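Local coordinates for protein RNA-dependent RNA polymerase (Qualyub virus, PDB 6DX1) that probably acts as the viral ovarian tumour (OTU) cysteine protease of the polymerase, removing ubiquitin from proteins, at residues E66-E69 / E74-G77; Q80-P85 / G100-E105; T48-T53 / K109-T114. All coordinates share one frame; numbering follows the deposited sequence.

Interaction 1 (E66-E69 / E74-G77); sequences EFAE and ELPG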
# COMPACT_ATOMS: atom_id res chain seq x y z
N GLU A 66 14.49 -0.73 7.39
CA GLU A 66 14.97 -0.09 8.61
C GLU A 66 13.92 -0.11 9.71
O GLU A 66 14.24 -0.35 10.88
CB GLU A 66 15.41 1.35 8.33
CG GLU A 66 16.79 1.40 7.70
CD GLU A 66 17.04 2.68 6.93
OE1 GLU A 66 18.06 2.74 6.20
OE2 GLU A 66 16.23 3.62 7.05
N PHE A 67 12.65 0.14 9.36
CA PHE A 67 11.60 0.08 10.37
C PHE A 67 11.39 -1.35 10.87
O PHE A 67 11.07 -1.56 12.05
CB PHE A 67 10.29 0.64 9.82
CG PHE A 67 9.25 0.92 10.87
CD1 PHE A 67 9.37 2.01 11.72
CD2 PHE A 67 8.14 0.09 10.99
CE1 PHE A 67 8.40 2.27 12.68
CE2 PHE A 67 7.16 0.36 11.95
CZ PHE A 67 7.30 1.45 12.80
N ALA A 68 11.56 -2.34 9.99
CA ALA A 68 11.48 -3.72 10.45
C ALA A 68 12.53 -4.00 11.51
O ALA A 68 12.28 -4.73 12.48
CB ALA A 68 11.64 -4.68 9.27
N GLU A 69 13.73 -3.42 11.36
CA GLU A 69 14.80 -3.64 12.33
C GLU A 69 14.54 -2.89 13.63
O GLU A 69 14.73 -3.45 14.72
CB GLU A 69 16.14 -3.22 11.73
CG GLU A 69 16.63 -4.16 10.67
CD GLU A 69 17.50 -3.48 9.67
OE1 GLU A 69 17.45 -3.92 8.51
OE2 GLU A 69 18.23 -2.50 10.02
N GLU A 74 6.25 -4.24 16.58
CA GLU A 74 4.97 -3.66 16.21
C GLU A 74 4.42 -4.21 14.90
O GLU A 74 3.47 -3.62 14.36
CB GLU A 74 5.08 -2.13 16.08
CG GLU A 74 5.89 -1.43 17.16
CD GLU A 74 6.13 0.04 16.84
OE1 GLU A 74 5.48 0.58 15.92
OE2 GLU A 74 6.97 0.66 17.51
N LEU A 75 4.97 -5.30 14.36
CA LEU A 75 4.68 -5.73 12.99
C LEU A 75 4.15 -7.17 12.94
O LEU A 75 4.73 -8.02 12.26
CB LEU A 75 5.93 -5.59 12.13
CG LEU A 75 6.46 -4.16 11.97
CD1 LEU A 75 7.83 -4.20 11.30
CD2 LEU A 75 5.49 -3.30 11.16
N PRO A 76 3.01 -7.45 13.58
CA PRO A 76 2.49 -8.83 13.58
C PRO A 76 2.16 -9.37 12.20
O PRO A 76 2.22 -10.59 12.00
CB PRO A 76 1.22 -8.75 14.44
CG PRO A 76 1.19 -7.40 15.03
CD PRO A 76 2.11 -6.51 14.28
N GLY A 77 1.75 -8.51 11.27
CA GLY A 77 1.49 -9.00 9.92
C GLY A 77 2.76 -9.49 9.25
O GLY A 77 2.77 -10.56 8.63
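L75 reaches back to helix 57-70 with its fork spread over two neighbours: CD1 rests on the backbone at A68, 3.8 Å from its CA, while CD2 meets the ring of F67 at its edge, near the ring plane, 4.1 Å from CE2. A small residue suits position 68, because the leucine can then come down on the helix surface itself. F67 has its CG anti to the backbone N (chi1 -167°), a torsion that brings the far end of the ring closer to the 74-77 segment than the start of the side chain would suggest. E74 crosses F67 at about a right angle, its extended chain ending with OE1 3.7 Å from F67 CZ, oblique to the ring. The carboxylate plane stands 86° from the ring plane, so the two flat groups do not stack. The other carboxylate oxygen, OE2, is hydrogen-bonded by N71 ND2, which ties the acid to the turn just after the helix. Beyond the contact, F67 packs on K109 and L110 of helix 101-111, and A68 on Y88 of helix 85-92. The arrangement is a short helix-to-helix connection between helices 57-70 and 76-79, packed back against the first of them chiefly through L75, in the helical part of an OTU-like cysteine protease domain.

Interaction 2 (Q80-P85 / G100-E105); sequences QYFQDP and GSVEAE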
# COMPACT_ATOMS: atom_id res chain seq x y z
N GLN A 80 4.01 -13.00 10.17
CA GLN A 80 3.39 -14.18 9.57
C GLN A 80 4.25 -14.78 8.47
O GLN A 80 4.09 -15.96 8.14
CB GLN A 80 2.02 -13.84 9.01
CG GLN A 80 1.03 -13.26 10.01
CD GLN A 80 -0.28 -12.84 9.36
OE1 GLN A 80 -0.31 -11.94 8.52
NE2 GLN A 80 -1.36 -13.51 9.74
N TYR A 81 5.15 -13.99 7.89
CA TYR A 81 5.90 -14.39 6.71
C TYR A 81 7.41 -14.35 6.89
O TYR A 81 8.12 -14.93 6.07
CB TYR A 81 5.53 -13.50 5.52
CG TYR A 81 4.06 -13.54 5.19
CD1 TYR A 81 3.49 -14.67 4.63
CD2 TYR A 81 3.23 -12.45 5.45
CE1 TYR A 81 2.14 -14.72 4.33
CE2 TYR A 81 1.89 -12.49 5.15
CZ TYR A 81 1.35 -13.63 4.59
OH TYR A 81 0.01 -13.69 4.28
N PHE A 82 7.92 -13.71 7.94
CA PHE A 82 9.35 -13.50 8.08
C PHE A 82 9.77 -13.79 9.51
O PHE A 82 9.08 -13.39 10.46
CB PHE A 82 9.73 -12.08 7.65
CG PHE A 82 9.47 -11.81 6.19
CD1 PHE A 82 10.35 -12.28 5.23
CD2 PHE A 82 8.33 -11.14 5.78
CE1 PHE A 82 10.12 -12.07 3.88
CE2 PHE A 82 8.09 -10.91 4.44
CZ PHE A 82 8.98 -11.37 3.49
N GLN A 83 10.90 -14.48 9.67
CA GLN A 83 11.32 -14.94 10.99
C GLN A 83 11.87 -13.81 11.84
O GLN A 83 11.68 -13.80 13.06
CB GLN A 83 12.37 -16.04 10.84
CG GLN A 83 11.80 -17.39 10.47
CD GLN A 83 12.72 -18.53 10.86
OE1 GLN A 83 12.29 -19.68 10.98
NE2 GLN A 83 13.99 -18.21 11.07
N ASP A 84 12.55 -12.85 11.23
CA ASP A 84 13.23 -11.79 11.96
C ASP A 84 13.57 -10.68 10.97
O ASP A 84 13.41 -10.85 9.75
CB ASP A 84 14.49 -12.32 12.67
CG ASP A 84 15.33 -13.23 11.79
OD1 ASP A 84 15.66 -12.84 10.65
OD2 ASP A 84 15.68 -14.34 12.25
N PRO A 85 14.00 -9.50 11.45
CA PRO A 85 14.31 -8.41 10.51
C PRO A 85 15.36 -8.78 9.48
O PRO A 85 15.29 -8.30 8.34
CB PRO A 85 14.80 -7.28 11.43
CG PRO A 85 14.15 -7.55 12.73
CD PRO A 85 14.09 -9.05 12.85
N GLY A 100 3.85 -5.20 -1.33
CA GLY A 100 2.42 -5.35 -1.16
C GLY A 100 1.97 -5.19 0.28
O GLY A 100 2.40 -4.26 0.96
N SER A 101 1.11 -6.11 0.74
CA SER A 101 0.49 -6.01 2.06
C SER A 101 1.52 -5.95 3.18
O SER A 101 1.30 -5.27 4.20
CB SER A 101 -0.45 -7.20 2.28
OG SER A 101 -1.46 -7.20 1.28
N VAL A 102 2.63 -6.68 3.05
CA VAL A 102 3.67 -6.62 4.08
C VAL A 102 4.15 -5.18 4.27
O VAL A 102 4.23 -4.67 5.40
CB VAL A 102 4.84 -7.56 3.71
CG1 VAL A 102 6.04 -7.31 4.60
CG2 VAL A 102 4.39 -9.01 3.83
N GLU A 103 4.46 -4.50 3.17
CA GLU A 103 4.97 -3.14 3.25
C GLU A 103 3.88 -2.12 3.54
O GLU A 103 4.16 -1.06 4.11
CB GLU A 103 5.69 -2.80 1.95
CG GLU A 103 7.03 -3.51 1.81
CD GLU A 103 6.93 -4.97 1.39
OE1 GLU A 103 5.94 -5.38 0.75
OE2 GLU A 103 7.87 -5.74 1.70
N ALA A 104 2.63 -2.40 3.15
CA ALA A 104 1.53 -1.52 3.53
C ALA A 104 1.41 -1.43 5.04
O ALA A 104 1.25 -0.33 5.60
CB ALA A 104 0.22 -1.98 2.89
N GLU A 105 1.53 -2.57 5.73
CA GLU A 105 1.55 -2.55 7.20
C GLU A 105 2.72 -1.74 7.71
O GLU A 105 2.56 -0.86 8.57
CB GLU A 105 1.61 -3.97 7.77
CG GLU A 105 1.70 -3.96 9.31
CD GLU A 105 2.02 -5.33 9.91
OE1 GLU A 105 1.88 -5.47 11.14
OE2 GLU A 105 2.38 -6.25 9.16
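V102 meets two aromatic residues of the 80-85 loop, Y81 and F82, with one branch for each. Its CB points toward that loop and serves as the fork. From there CG1, anti to the backbone N (chi1 169°), runs to F82 and stops 4.1 Å from CE2. CG2, anti to the carbonyl carbon, takes the other course and ends 4.0 Å from CD2 of Y81. Both methyls approach the rings obliquely, and no hydrogen bond joins the segments. A beta-branched valine fits here because its two methyls start at the same carbon and can serve two rings at once. At the start of the same helix, G100 N, at the N-cap, donates to E103 OE1 at 3.0 Å with an N-H...O angle of 151°, the glutamate half of a capping-box pattern. E103 OE2 is hydrogen-bonded to the hydroxyls of Y97 and Y88, so the carboxylate is held from both of its oxygens. F82 in turn makes edge-to-face contacts with H87 and Y88 of helix 85-92, and V102 also touches V78 of helix 76-79. The first turn of helix 101-111 thus faces the loop between those two short helices, while S101 and A104 pack on strands 114-120 and 125-132.

Interaction 3 (T48-T53 / K109-T114); sequences TFLYDT and KLLKLT
L50 and L111 mark the closest backbone approach, yet their CA atoms stand 10.1 Å apart, so long side chains must bridge the gap. Each segment carries the end of a helix, and the chain leaves each helix through a residue of positive phi: D52 (61°) after helix 41-51 and K112 (59°) after helix 101-111. D52 N still bonds to T48 O at 3.0 Å, closing the last turn of the first helix. F49 and L113 then reach for each other from opposite directions, and L113 CD2 lies obliquely to the ring, 4.0 Å from both CE2 and CZ of F49. The leucine gets there with CG in the crowded position between its backbone N and carbonyl carbon (chi1 42°). L50 and L111 make the second apolar contact, CD2 to CD1 at 4.3 Å. Apolar residues with branched or flat ends suit such a span, since they fill it without needing polar partners. On the second segment, K112 folds back so that NZ donates to K109 O at 2.7 Å. On the sheet side, I141 of strand 140-146 touches F49, L111 and L113, and F153 of strand 150-156 touches F49, so the two helix ends share a seat on the sheet just where strand 114-120 begins.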
# COMPACT_ATOMS: atom_id res chain seq x y z
N THR A 48 6.09 7.96 -5.41
CA THR A 48 5.40 9.10 -6.00
C THR A 48 4.71 9.94 -4.93
O THR A 48 4.73 11.18 -4.98
CB THR A 48 4.40 8.61 -7.05
OG1 THR A 48 5.10 7.81 -8.01
CG2 THR A 48 3.75 9.80 -7.77
N PHE A 49 4.14 9.28 -3.91
CA PHE A 49 3.50 10.00 -2.81
C PHE A 49 4.51 10.82 -2.01
O PHE A 49 4.27 11.99 -1.69
CB PHE A 49 2.79 9.01 -1.89
CG PHE A 49 2.23 9.65 -0.64
CD1 PHE A 49 0.96 10.21 -0.65
CD2 PHE A 49 2.97 9.67 0.53
CE1 PHE A 49 0.45 10.80 0.50
CE2 PHE A 49 2.46 10.26 1.68
CZ PHE A 49 1.20 10.82 1.65
N LEU A 50 5.65 10.21 -1.66
CA LEU A 50 6.62 10.85 -0.78
C LEU A 50 7.46 11.89 -1.49
O LEU A 50 7.79 12.93 -0.90
CB LEU A 50 7.54 9.80 -0.15
CG LEU A 50 6.89 8.78 0.79
CD1 LEU A 50 7.87 7.67 1.16
CD2 LEU A 50 6.41 9.51 2.04
N TYR A 51 7.84 11.63 -2.75
CA TYR A 51 8.87 12.41 -3.43
C TYR A 51 8.41 13.09 -4.71
O TYR A 51 9.21 13.80 -5.34
CB TYR A 51 10.06 11.50 -3.77
CG TYR A 51 10.61 10.74 -2.59
CD1 TYR A 51 10.73 9.36 -2.64
CD2 TYR A 51 11.00 11.39 -1.43
CE1 TYR A 51 11.24 8.65 -1.58
CE2 TYR A 51 11.51 10.68 -0.35
CZ TYR A 51 11.61 9.31 -0.43
OH TYR A 51 12.12 8.60 0.63
N ASP A 52 7.16 12.91 -5.12
CA ASP A 52 6.62 13.42 -6.38
C ASP A 52 7.34 12.84 -7.60
O ASP A 52 7.30 13.43 -8.68
CB ASP A 52 6.63 14.95 -6.44
CG ASP A 52 5.85 15.57 -5.30
OD1 ASP A 52 4.73 15.10 -5.02
OD2 ASP A 52 6.37 16.52 -4.67
N THR A 53 7.98 11.68 -7.43
CA THR A 53 8.60 10.95 -8.52
C THR A 53 8.67 9.49 -8.10
O THR A 53 8.90 9.18 -6.94
CB THR A 53 10.01 11.44 -8.86
OG1 THR A 53 10.58 10.59 -9.87
CG2 THR A 53 10.92 11.38 -7.64
N LYS A 109 2.62 2.18 9.74
CA LYS A 109 3.11 2.35 11.10
C LYS A 109 4.34 3.24 11.17
O LYS A 109 4.51 3.97 12.16
CB LYS A 109 3.38 0.97 11.71
CG LYS A 109 2.09 0.16 11.85
CD LYS A 109 2.30 -1.29 12.28
CE LYS A 109 0.95 -1.94 12.60
NZ LYS A 109 1.10 -3.40 12.93
N LEU A 110 5.18 3.22 10.14
CA LEU A 110 6.33 4.13 10.08
C LEU A 110 5.88 5.56 9.84
O LEU A 110 6.30 6.49 10.54
CB LEU A 110 7.30 3.68 8.98
CG LEU A 110 8.37 4.70 8.58
CD1 LEU A 110 9.38 4.93 9.67
CD2 LEU A 110 9.07 4.26 7.30
N LEU A 111 5.03 5.77 8.84
CA LEU A 111 4.62 7.11 8.44
C LEU A 111 3.45 7.64 9.25
O LEU A 111 3.15 8.83 9.15
CB LEU A 111 4.25 7.12 6.95
CG LEU A 111 5.37 6.66 6.02
CD1 LEU A 111 4.83 6.46 4.62
CD2 LEU A 111 6.52 7.68 6.01
N LYS A 112 2.79 6.78 10.04
CA LYS A 112 1.64 7.17 10.85
C LYS A 112 0.51 7.73 9.99
O LYS A 112 -0.07 8.77 10.27
CB LYS A 112 2.05 8.15 11.95
CG LYS A 112 3.15 7.62 12.86
CD LYS A 112 2.65 6.43 13.68
CE LYS A 112 3.56 6.15 14.87
NZ LYS A 112 4.58 5.12 14.61
N LEU A 113 0.21 7.02 8.91
CA LEU A 113 -0.94 7.35 8.10
C LEU A 113 -1.56 6.06 7.58
O LEU A 113 -1.05 4.96 7.82
CB LEU A 113 -0.58 8.29 6.95
CG LEU A 113 0.71 7.99 6.19
CD1 LEU A 113 0.67 6.68 5.44
CD2 LEU A 113 1.00 9.14 5.23
N THR A 114 -2.65 6.22 6.85
CA THR A 114 -3.40 5.09 6.34
C THR A 114 -2.95 4.77 4.92
O THR A 114 -2.61 5.66 4.15
CB THR A 114 -4.89 5.44 6.41
OG1 THR A 114 -5.23 5.65 7.79
CG2 THR A 114 -5.76 4.35 5.81

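Overall arrangement
From the N terminus, the chain first enters interaction 3 at the end of helix 41-51 and completes it only 56 residues later, at the end of helix 101-111 and just beyond. Interactions 1 and 2 both fall within that long excursion, one after the other without crossing. Interaction 1 closes the short turn behind helix 57-70, and interaction 2 closes a longer loop that takes in helix 85-92. Interactions 1 and 2 adjoin through G77 N and E105 OE1, 3.0 Å apart in a probable hydrogen bond, while E74 O and K109 NZ link interactions 1 and 3. Helix 101-111 carries one side of interactions 2 and 3 and touches interaction 1 through E105 and K109, then leads into the sheet at strand 114-120.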